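Local coordinates for DUF3501 family protein (Burkholderia pseudomallei K96243, PDB 3FJV) that is of unknown function but forms a two-chain assembly in which each subunit is built on an antiparallel beta sheet packed with helices, at residues T90-Y95 / S142-L147; A106-I111 / C169-Y174; L117-E122 / F149-A154. All blocks are in the same frame, centred on the assembly; numbering follows the deposited sequence.

Contact 1 of 3, residues T90-Y95 / S142-L147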
loop_
_atom_site.group_PDB
_atom_site.type_symbol
_atom_site.label_atom_id
_atom_site.label_comp_id
_atom_site.label_asym_id
_atom_site.label_seq_id
_atom_site.Cartn_x
_atom_site.Cartn_y
_atom_site.Cartn_z
ATOM N N THR A 90 11.983 -7.065 3.589
ATOM C CA THR A 90 10.648 -6.601 3.300
ATOM C C THR A 90 9.776 -7.061 4.470
ATOM O O THR A 90 9.731 -8.257 4.809
ATOM C CB THR A 90 10.119 -7.185 1.950
ATOM O OG1 THR A 90 10.960 -6.724 0.878
ATOM C CG2 THR A 90 8.677 -6.718 1.719
ATOM N N LEU A 91 9.119 -6.092 5.095
ATOM C CA LEU A 91 8.169 -6.333 6.172
ATOM C C LEU A 91 6.763 -6.255 5.581
ATOM O O LEU A 91 6.412 -5.279 4.903
ATOM C CB LEU A 91 8.297 -5.290 7.285
ATOM C CG LEU A 91 7.307 -5.321 8.479
ATOM C CD1 LEU A 91 7.484 -6.478 9.435
ATOM C CD2 LEU A 91 7.423 -4.028 9.323
ATOM N N GLN A 92 5.956 -7.264 5.885
ATOM C CA GLN A 92 4.557 -7.270 5.459
ATOM C C GLN A 92 3.685 -7.418 6.678
ATOM O O GLN A 92 3.980 -8.203 7.562
ATOM C CB GLN A 92 4.272 -8.377 4.450
ATOM C CG GLN A 92 4.977 -8.122 3.104
ATOM C CD GLN A 92 4.368 -8.905 1.958
ATOM O OE1 GLN A 92 3.182 -8.699 1.614
ATOM N NE2 GLN A 92 5.168 -9.772 1.331
ATOM N N ILE A 93 2.628 -6.619 6.720
ATOM C CA ILE A 93 1.628 -6.632 7.784
ATOM C C ILE A 93 0.408 -7.255 7.131
ATOM O O ILE A 93 -0.059 -6.734 6.110
ATOM C CB ILE A 93 1.320 -5.182 8.233
ATOM C CG1 ILE A 93 2.591 -4.508 8.748
ATOM C CG2 ILE A 93 0.254 -5.143 9.359
ATOM C CD1 ILE A 93 2.491 -2.965 8.761
ATOM N N GLU A 94 -0.086 -8.361 7.684
ATOM C CA GLU A 94 -1.181 -9.101 7.079
ATOM C C GLU A 94 -2.367 -9.277 8.024
ATOM O O GLU A 94 -2.216 -9.823 9.116
ATOM C CB GLU A 94 -0.655 -10.459 6.621
ATOM C CG GLU A 94 0.407 -10.308 5.503
ATOM C CD GLU A 94 1.233 -11.567 5.255
ATOM O OE1 GLU A 94 1.189 -12.522 6.079
ATOM O OE2 GLU A 94 1.932 -11.587 4.219
ATOM N N TYR A 95 -3.547 -8.816 7.600
ATOM C CA TYR A 95 -4.774 -8.994 8.389
ATOM C C TYR A 95 -5.882 -9.626 7.545
ATOM O O TYR A 95 -5.893 -9.495 6.322
ATOM C CB TYR A 95 -5.222 -7.661 9.028
ATOM C CG TYR A 95 -4.443 -7.349 10.294
ATOM C CD1 TYR A 95 -3.202 -6.762 10.210
ATOM C CD2 TYR A 95 -4.935 -7.674 11.565
ATOM C CE1 TYR A 95 -2.476 -6.461 11.324
ATOM C CE2 TYR A 95 -4.190 -7.393 12.705
ATOM C CZ TYR A 95 -2.949 -6.788 12.554
ATOM O OH TYR A 95 -2.130 -6.504 13.599
ATOM N N SER A 142 1.289 1.618 5.005
ATOM C CA SER A 142 1.467 0.656 3.941
ATOM C C SER A 142 1.519 -0.675 4.676
ATOM O O SER A 142 1.999 -0.755 5.797
ATOM C CB SER A 142 2.754 0.976 3.133
ATOM O OG SER A 142 2.974 0.086 2.022
ATOM N N ALA A 143 0.942 -1.702 4.089
ATOM C CA ALA A 143 1.111 -3.042 4.618
ATOM C C ALA A 143 2.520 -3.547 4.288
ATOM O O ALA A 143 2.857 -4.673 4.671
ATOM C CB ALA A 143 0.039 -3.991 4.031
ATOM N N VAL A 144 3.302 -2.784 3.501
ATOM C CA VAL A 144 4.651 -3.248 3.057
ATOM C C VAL A 144 5.712 -2.173 3.304
ATOM O O VAL A 144 5.555 -1.050 2.877
ATOM C CB VAL A 144 4.679 -3.695 1.596
ATOM C CG1 VAL A 144 6.072 -4.235 1.195
ATOM C CG2 VAL A 144 3.621 -4.788 1.344
ATOM N N HIS A 145 6.809 -2.540 3.967
ATOM C CA HIS A 145 7.900 -1.606 4.247
ATOM C C HIS A 145 9.230 -2.251 3.873
ATOM O O HIS A 145 9.352 -3.467 3.891
ATOM C CB HIS A 145 7.898 -1.282 5.736
ATOM C CG HIS A 145 6.670 -0.555 6.181
ATOM N ND1 HIS A 145 6.578 0.822 6.157
ATOM C CD2 HIS A 145 5.480 -1.007 6.662
ATOM C CE1 HIS A 145 5.377 1.186 6.591
ATOM N NE2 HIS A 145 4.702 0.097 6.927
ATOM N N PHE A 146 10.195 -1.434 3.483
ATOM C CA PHE A 146 11.554 -1.894 3.170
ATOM C C PHE A 146 12.451 -1.502 4.337
ATOM O O PHE A 146 12.538 -0.308 4.701
ATOM C CB PHE A 146 12.016 -1.227 1.876
ATOM C CG PHE A 146 11.326 -1.719 0.610
ATOM C CD1 PHE A 146 10.502 -2.844 0.583
ATOM C CD2 PHE A 146 11.576 -1.056 -0.611
ATOM C CE1 PHE A 146 9.906 -3.281 -0.586
ATOM C CE2 PHE A 146 10.970 -1.493 -1.790
ATOM C CZ PHE A 146 10.127 -2.637 -1.757
ATOM N N LEU A 147 13.050 -2.490 5.004
ATOM C CA LEU A 147 13.852 -2.225 6.185
ATOM C C LEU A 147 15.366 -2.473 5.934
ATOM O O LEU A 147 15.757 -3.373 5.133
ATOM C CB LEU A 147 13.386 -3.092 7.348
ATOM C CG LEU A 147 11.911 -3.126 7.731
ATOM C CD1 LEU A 147 11.706 -4.028 8.998
ATOM C CD2 LEU A 147 11.321 -1.774 7.889
#
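Leu-91 and His-145 face each other as an antiparallel hydrogen-bonded pair: Leu-91 N gives its hydrogen to His-145 O, and His-145 N returns one to Leu-91 O, both at 2.9 Å. A third bond, Ile-93 N to Ala-143 O at 2.8 Å, extends the pairing to Ala-143, one residue ahead of strand 144-150. That same Ala-143 O is also approached by Gln-92 CA at 3.2 Å, a CA-H...O contact that gives the carbonyl a second partner.

Thr-90, Gln-92, Val-144 and Phe-146 share one face of the sheet. Thr-90 CG2 meets Val-144 CG1 at 3.6 Å; each methyl is anti to its own backbone N, which swings the two together across the strands. Gln-92 runs alongside Val-144, pointing the same way, with its OE1 3.9 Å from Val-144 CG2. On the other face Leu-91 CB rests on Leu-147 CD1 at 4.0 Å, while Ile-93 CD1 comes to the edge of the His-145 imidazole, near its plane and 4.1 Å from CD2.

The two strands are neighbours inside the antiparallel sheet; the axes of 90-93 and 144-147 approach to 4.7 Å, their directions 154° apart. Strand 41-45 continues the sheet beyond 90-93, and strand 125-129 continues it beyond 144-147.

One layer further out, the Asp-130 carboxylate spans two residues: OD2 bonds His-145 ND1, which should fix the ring's rotation, and OD1 bonds the next backbone amide, Phe-146 N. Thr-90 OG1 lies beside the Phe-146 ring and is hydrogen-bonded to Glu-46. From the second subunit, Arg-102 makes a cation-pi contact with Phe-146, and Glu-98 packs on Val-144.

Contact 2 of 3, residues A106-I111 / C169-Y174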
loop_
_atom_site.group_PDB
_atom_site.type_symbol
_atom_site.label_atom_id
_atom_site.label_comp_id
_atom_site.label_asym_id
_atom_site.label_seq_id
_atom_site.Cartn_x
_atom_site.Cartn_y
_atom_site.Cartn_z
ATOM N N ALA A 106 -3.732 1.772 11.010
ATOM C CA ALA A 106 -3.798 2.985 11.833
ATOM C C ALA A 106 -3.193 2.785 13.208
ATOM O O ALA A 106 -2.379 3.605 13.681
ATOM C CB ALA A 106 -5.272 3.487 11.975
ATOM N N ARG A 107 -3.612 1.707 13.862
ATOM C CA ARG A 107 -3.149 1.394 15.216
ATOM C C ARG A 107 -1.634 1.138 15.256
ATOM O O ARG A 107 -0.968 1.435 16.250
ATOM C CB ARG A 107 -3.906 0.171 15.698
ATOM C CG ARG A 107 -3.637 -0.277 17.097
ATOM C CD ARG A 107 -4.647 -1.359 17.503
ATOM N NE ARG A 107 -4.574 -2.570 16.659
ATOM C CZ ARG A 107 -5.484 -2.954 15.751
ATOM N NH1 ARG A 107 -6.593 -2.246 15.502
ATOM N NH2 ARG A 107 -5.284 -4.073 15.066
ATOM N N LEU A 108 -1.114 0.601 14.161
ATOM C CA LEU A 108 0.296 0.191 14.046
ATOM C C LEU A 108 1.191 1.216 13.376
ATOM O O LEU A 108 2.344 0.925 13.052
ATOM C CB LEU A 108 0.373 -1.132 13.299
ATOM C CG LEU A 108 -0.275 -2.319 14.022
ATOM C CD1 LEU A 108 -0.032 -3.570 13.232
ATOM C CD2 LEU A 108 0.216 -2.495 15.425
ATOM N N VAL A 109 0.708 2.448 13.207
ATOM C CA VAL A 109 1.551 3.487 12.611
ATOM C C VAL A 109 2.942 3.515 13.277
ATOM O O VAL A 109 3.089 3.445 14.498
ATOM C CB VAL A 109 0.887 4.879 12.717
ATOM C CG1 VAL A 109 0.630 5.202 14.161
ATOM C CG2 VAL A 109 1.758 5.933 12.049
ATOM N N GLY A 110 3.971 3.556 12.453
ATOM C CA GLY A 110 5.345 3.636 12.955
ATOM C C GLY A 110 5.925 2.296 13.382
ATOM O O GLY A 110 7.052 2.238 13.833
ATOM N N ILE A 111 5.189 1.208 13.210
ATOM C CA ILE A 111 5.732 -0.125 13.590
ATOM C C ILE A 111 7.014 -0.503 12.857
ATOM O O ILE A 111 7.886 -1.168 13.411
ATOM C CB ILE A 111 4.669 -1.249 13.432
ATOM C CG1 ILE A 111 5.113 -2.489 14.200
ATOM C CG2 ILE A 111 4.356 -1.559 11.950
ATOM C CD1 ILE A 111 4.008 -3.534 14.384
ATOM N N CYS A 169 9.853 -6.671 18.686
ATOM C CA CYS A 169 9.182 -5.416 18.367
ATOM C C CYS A 169 8.719 -4.759 19.679
ATOM O O CYS A 169 8.099 -5.426 20.513
ATOM C CB CYS A 169 7.953 -5.701 17.503
ATOM S SG CYS A 169 7.110 -4.201 16.907
ATOM N N ASP A 170 8.955 -3.460 19.822
ATOM C CA ASP A 170 8.555 -2.744 21.024
ATOM C C ASP A 170 7.512 -1.665 20.770
ATOM O O ASP A 170 7.306 -0.808 21.626
ATOM C CB ASP A 170 9.779 -2.166 21.773
ATOM C CG ASP A 170 10.490 -1.050 21.015
ATOM O OD1 ASP A 170 10.045 -0.631 19.916
ATOM O OD2 ASP A 170 11.511 -0.574 21.542
ATOM N N HIS A 171 6.859 -1.726 19.609
ATOM C CA HIS A 171 5.674 -0.945 19.377
ATOM C C HIS A 171 4.607 -1.233 20.473
ATOM O O HIS A 171 4.327 -2.390 20.793
ATOM C CB HIS A 171 5.105 -1.185 17.971
ATOM C CG HIS A 171 4.063 -0.188 17.553
ATOM N ND1 HIS A 171 2.767 -0.211 18.043
ATOM C CD2 HIS A 171 4.124 0.863 16.692
ATOM C CE1 HIS A 171 2.077 0.781 17.501
ATOM N NE2 HIS A 171 2.873 1.449 16.676
ATOM N N PRO A 172 4.001 -0.177 21.034
ATOM C CA PRO A 172 3.032 -0.366 22.116
ATOM C C PRO A 172 1.825 -1.163 21.760
ATOM O O PRO A 172 1.290 -1.825 22.629
ATOM C CB PRO A 172 2.623 1.069 22.475
ATOM C CG PRO A 172 3.833 1.845 22.162
ATOM C CD PRO A 172 4.259 1.247 20.831
ATOM N N HIS A 173 1.381 -1.115 20.512
ATOM C CA HIS A 173 0.275 -2.006 20.078
ATOM C C HIS A 173 0.714 -3.326 19.430
ATOM O O HIS A 173 -0.130 -4.040 18.915
ATOM C CB HIS A 173 -0.691 -1.261 19.153
ATOM C CG HIS A 173 -1.342 -0.096 19.824
ATOM N ND1 HIS A 173 -2.430 -0.239 20.660
ATOM C CD2 HIS A 173 -1.012 1.217 19.857
ATOM C CE1 HIS A 173 -2.768 0.942 21.148
ATOM N NE2 HIS A 173 -1.923 1.842 20.683
ATOM N N TYR A 174 2.012 -3.634 19.456
ATOM C CA TYR A 174 2.517 -4.919 18.941
ATOM C C TYR A 174 3.797 -5.346 19.660
ATOM O O TYR A 174 4.855 -5.542 19.040
ATOM C CB TYR A 174 2.717 -4.850 17.415
ATOM C CG TYR A 174 2.615 -6.192 16.725
ATOM C CD1 TYR A 174 1.394 -6.692 16.316
ATOM C CD2 TYR A 174 3.763 -6.960 16.447
ATOM C CE1 TYR A 174 1.294 -7.960 15.691
ATOM C CE2 TYR A 174 3.662 -8.219 15.824
ATOM C CZ TYR A 174 2.440 -8.690 15.426
ATOM O OH TYR A 174 2.350 -9.907 14.791
HETATM O O HOH W 1 -2.639 -4.383 17.496
#
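His-171 reaches into the loop that follows helix 98-107, and the edge of its ring is lined by backbone of residues 107-110. NE2 donates to Val-109 O at 3.0 Å with a bent N-H...O angle of 145°; the acceptor is close to the imidazole plane, although the donor stands well above the plane of the Val-109 carbonyl. Beside it at the ring edge, His-171 CE1 is 3.4 Å from Arg-107 O. The other ring nitrogen, ND1, accepts from His-173 N at 3.0 Å inside the type I turn 171-174, so both nitrogens are engaged and the ring is pinned between two turns, the second being the type II turn 108-111.

Ile-111 fits beside this ring, crossing it at about a right angle. With CG1 anti to the backbone N (chi1 -163°), its chain extends past Cys-169 SG and brings CD1 to 3.5 Å from Tyr-174 CB, where Leu-108 CD2 also packs.

Arg-107 lays its aliphatic part on His-173: CG sits over one face, 3.9 Å from the ring centroid. Beyond it the chain bends, NE reaches a water that also bonds His-173 O, and NH1 forms a salt bridge with Glu-62 of the second subunit.

The bonding pattern, NE2 as donor and ND1 as acceptor, is consistent with a neutral His-171 protonated on NE2.

Contact 3 of 3, residues L117-E122 / F149-A154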
loop_
_atom_site.group_PDB
_atom_site.type_symbol
_atom_site.label_atom_id
_atom_site.label_comp_id
_atom_site.label_asym_id
_atom_site.label_seq_id
_atom_site.Cartn_x
_atom_site.Cartn_y
_atom_site.Cartn_z
ATOM N N LEU A 117 16.663 -6.232 15.772
ATOM C CA LEU A 117 17.442 -7.466 15.837
ATOM C C LEU A 117 18.419 -7.381 16.999
ATOM O O LEU A 117 18.896 -6.287 17.323
ATOM C CB LEU A 117 18.336 -7.606 14.558
ATOM C CG LEU A 117 17.833 -8.075 13.227
ATOM C CD1 LEU A 117 18.885 -7.915 12.139
ATOM C CD2 LEU A 117 17.446 -9.524 13.344
ATOM N N ARG A 118 18.811 -8.513 17.572
ATOM C CA ARG A 118 19.921 -8.527 18.527
ATOM C C ARG A 118 20.813 -9.734 18.280
ATOM O O ARG A 118 20.355 -10.875 18.361
ATOM C CB ARG A 118 19.408 -8.541 19.968
ATOM C CG ARG A 118 20.520 -8.314 20.985
ATOM C CD ARG A 118 20.145 -8.725 22.397
ATOM N NE ARG A 118 19.495 -7.661 23.153
ATOM C CZ ARG A 118 20.094 -6.943 24.101
ATOM N NH1 ARG A 118 21.372 -7.159 24.401
ATOM N NH2 ARG A 118 19.412 -6.004 24.750
ATOM N N VAL A 119 22.092 -9.483 17.945
ATOM C CA VAL A 119 23.074 -10.562 17.747
ATOM C C VAL A 119 23.656 -10.884 19.099
ATOM O O VAL A 119 24.280 -10.030 19.729
ATOM C CB VAL A 119 24.254 -10.156 16.838
ATOM C CG1 VAL A 119 25.244 -11.314 16.718
ATOM C CG2 VAL A 119 23.773 -9.723 15.488
ATOM N N ASP A 120 23.442 -12.100 19.586
ATOM C CA ASP A 120 24.002 -12.488 20.908
ATOM C C ASP A 120 23.687 -11.433 21.980
ATOM O O ASP A 120 22.560 -10.994 22.097
ATOM C CB ASP A 120 25.536 -12.689 20.742
ATOM C CG ASP A 120 26.164 -13.567 21.838
ATOM O OD1 ASP A 120 25.488 -14.498 22.340
ATOM O OD2 ASP A 120 27.342 -13.319 22.181
ATOM N N ASP A 121 24.663 -11.015 22.781
ATOM C CA ASP A 121 24.405 -9.989 23.812
ATOM C C ASP A 121 24.822 -8.598 23.389
ATOM O O ASP A 121 25.060 -7.746 24.214
ATOM C CB ASP A 121 25.095 -10.349 25.111
ATOM C CG ASP A 121 26.586 -10.433 24.959
ATOM O OD1 ASP A 121 27.065 -10.549 23.788
ATOM O OD2 ASP A 121 27.273 -10.392 26.004
ATOM N N GLU A 122 24.857 -8.322 22.093
ATOM C CA GLU A 122 25.273 -6.990 21.659
ATOM C C GLU A 122 24.066 -6.052 21.768
ATOM O O GLU A 122 22.941 -6.524 22.055
ATOM C CB GLU A 122 25.824 -7.104 20.227
ATOM C CG GLU A 122 26.988 -8.112 20.103
ATOM C CD GLU A 122 28.280 -7.610 20.748
ATOM O OE1 GLU A 122 28.518 -6.381 20.703
ATOM O OE2 GLU A 122 28.995 -8.416 21.364
ATOM N N PHE A 149 18.906 -3.067 8.400
ATOM C CA PHE A 149 19.475 -3.239 9.730
ATOM C C PHE A 149 20.996 -3.117 9.595
ATOM O O PHE A 149 21.618 -3.958 8.953
ATOM C CB PHE A 149 19.143 -4.644 10.251
ATOM C CG PHE A 149 17.679 -4.887 10.512
ATOM C CD1 PHE A 149 17.100 -4.567 11.740
ATOM C CD2 PHE A 149 16.892 -5.550 9.553
ATOM C CE1 PHE A 149 15.752 -4.820 11.968
ATOM C CE2 PHE A 149 15.575 -5.831 9.800
ATOM C CZ PHE A 149 15.002 -5.454 11.011
ATOM N N GLU A 150 21.610 -2.124 10.238
ATOM C CA GLU A 150 23.034 -1.900 10.068
ATOM C C GLU A 150 23.807 -2.578 11.221
ATOM O O GLU A 150 23.503 -2.387 12.403
ATOM C CB GLU A 150 23.335 -0.399 9.936
ATOM C CG GLU A 150 24.614 -0.082 9.133
ATOM C CD GLU A 150 24.484 -0.265 7.627
ATOM O OE1 GLU A 150 23.372 -0.118 7.050
ATOM O OE2 GLU A 150 25.526 -0.554 6.999
ATOM N N LEU A 151 24.755 -3.453 10.853
ATOM C CA LEU A 151 25.510 -4.223 11.843
ATOM C C LEU A 151 26.965 -3.826 11.899
ATOM O O LEU A 151 27.638 -3.713 10.856
ATOM C CB LEU A 151 25.411 -5.730 11.571
ATOM C CG LEU A 151 24.191 -6.572 11.961
ATOM C CD1 LEU A 151 22.839 -6.024 11.512
ATOM C CD2 LEU A 151 24.405 -8.006 11.387
ATOM N N GLY A 152 27.459 -3.634 13.116
ATOM C CA GLY A 152 28.864 -3.297 13.315
ATOM C C GLY A 152 29.733 -4.535 13.343
ATOM O O GLY A 152 29.285 -5.658 13.153
ATOM N N ASP A 153 31.013 -4.317 13.555
ATOM C CA ASP A 153 31.990 -5.370 13.412
ATOM C C ASP A 153 31.811 -6.482 14.403
ATOM O O ASP A 153 31.835 -7.655 14.014
ATOM C CB ASP A 153 33.442 -4.810 13.491
ATOM C CG ASP A 153 34.472 -5.878 13.197
ATOM O OD1 ASP A 153 34.488 -6.424 12.088
ATOM O OD2 ASP A 153 35.288 -6.140 14.091
ATOM N N ALA A 154 31.632 -6.121 15.675
ATOM C CA ALA A 154 31.456 -7.118 16.715
ATOM C C ALA A 154 30.231 -8.007 16.424
ATOM O O ALA A 154 30.294 -9.208 16.583
ATOM C CB ALA A 154 31.443 -6.458 18.152
#
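The Phe-149 ring carries Leu-117 on one face: the CD1 methyl stands 4.0 Å from the ring centroid and 25° off the normal, a CH-pi contact displaced toward the CG side of the rim, where it is 3.6 Å from Phe-149 CG. Leu-117 CG follows the methyl over the ring, 3.9 Å from Phe-149 CD1, and the two side chains cross at about a right angle. The leucine's CG is anti to its carbonyl carbon (chi1 -79°) and chi2 is extended, a shape that carries CD1 over the ring. Val-125 and Ala-127 of the intervening strand also touch the phenyl ring.

Further along, the two segments meet more loosely. Leu-117 CD1 lies 4.4 Å from Leu-151 CD1, and Val-119 CG2 lies 4.5 Å from Leu-151 CD2; Leu-165 packs on both Leu-117 and Val-119. Where the strands end the chemistry changes: Glu-122, bent at chi2, brings its carboxylate to Ala-154, with OE1 3.9 Å from the CB methyl. Its OE2 forms a salt bridge with Lys-158, one helical turn beyond Ala-154, and that lysine also pairs with Asp-120 and Asp-121. Three acids of one turn thus share one amine, joining the 119-122 turn to helix 153-160.

That loop is a type II' turn from Val-119 to Glu-122, closed by Glu-122 N to Val-119 O at 3.0 Å. Gly-152 is the N-cap of helix 153-160, whose Met-155 packs on Val-119 and whose Leu-159 packs on Leu-151. Strands 115-119 and 144-150 are next-but-one neighbours, flanking strand 125-129, and the whole is an antiparallel sheet with a helix laid over the ends of its strands.

Strand 86-93 leads into 90-95, the first half of contact 1; helix 98-107 then gives 106-111 for contact 2, and strand 115-119 gives 117-122 for contact 3. The chain returns in a different order: 142-147 closes contact 1, 149-154 closes contact 3 further along the same strand, and 169-174 closes contact 2. Contact 3 is therefore nested inside contact 2, while contact 1 crosses both. Contacts 1 and 2 touch, Ile-93 and Tyr-95 packing on Leu-108, so sheet, helix 98-107 and the 171-174 turn meet at one end; contact 3, its centre about 22 Å from that of contact 1, ties the sheet to helix 153-160.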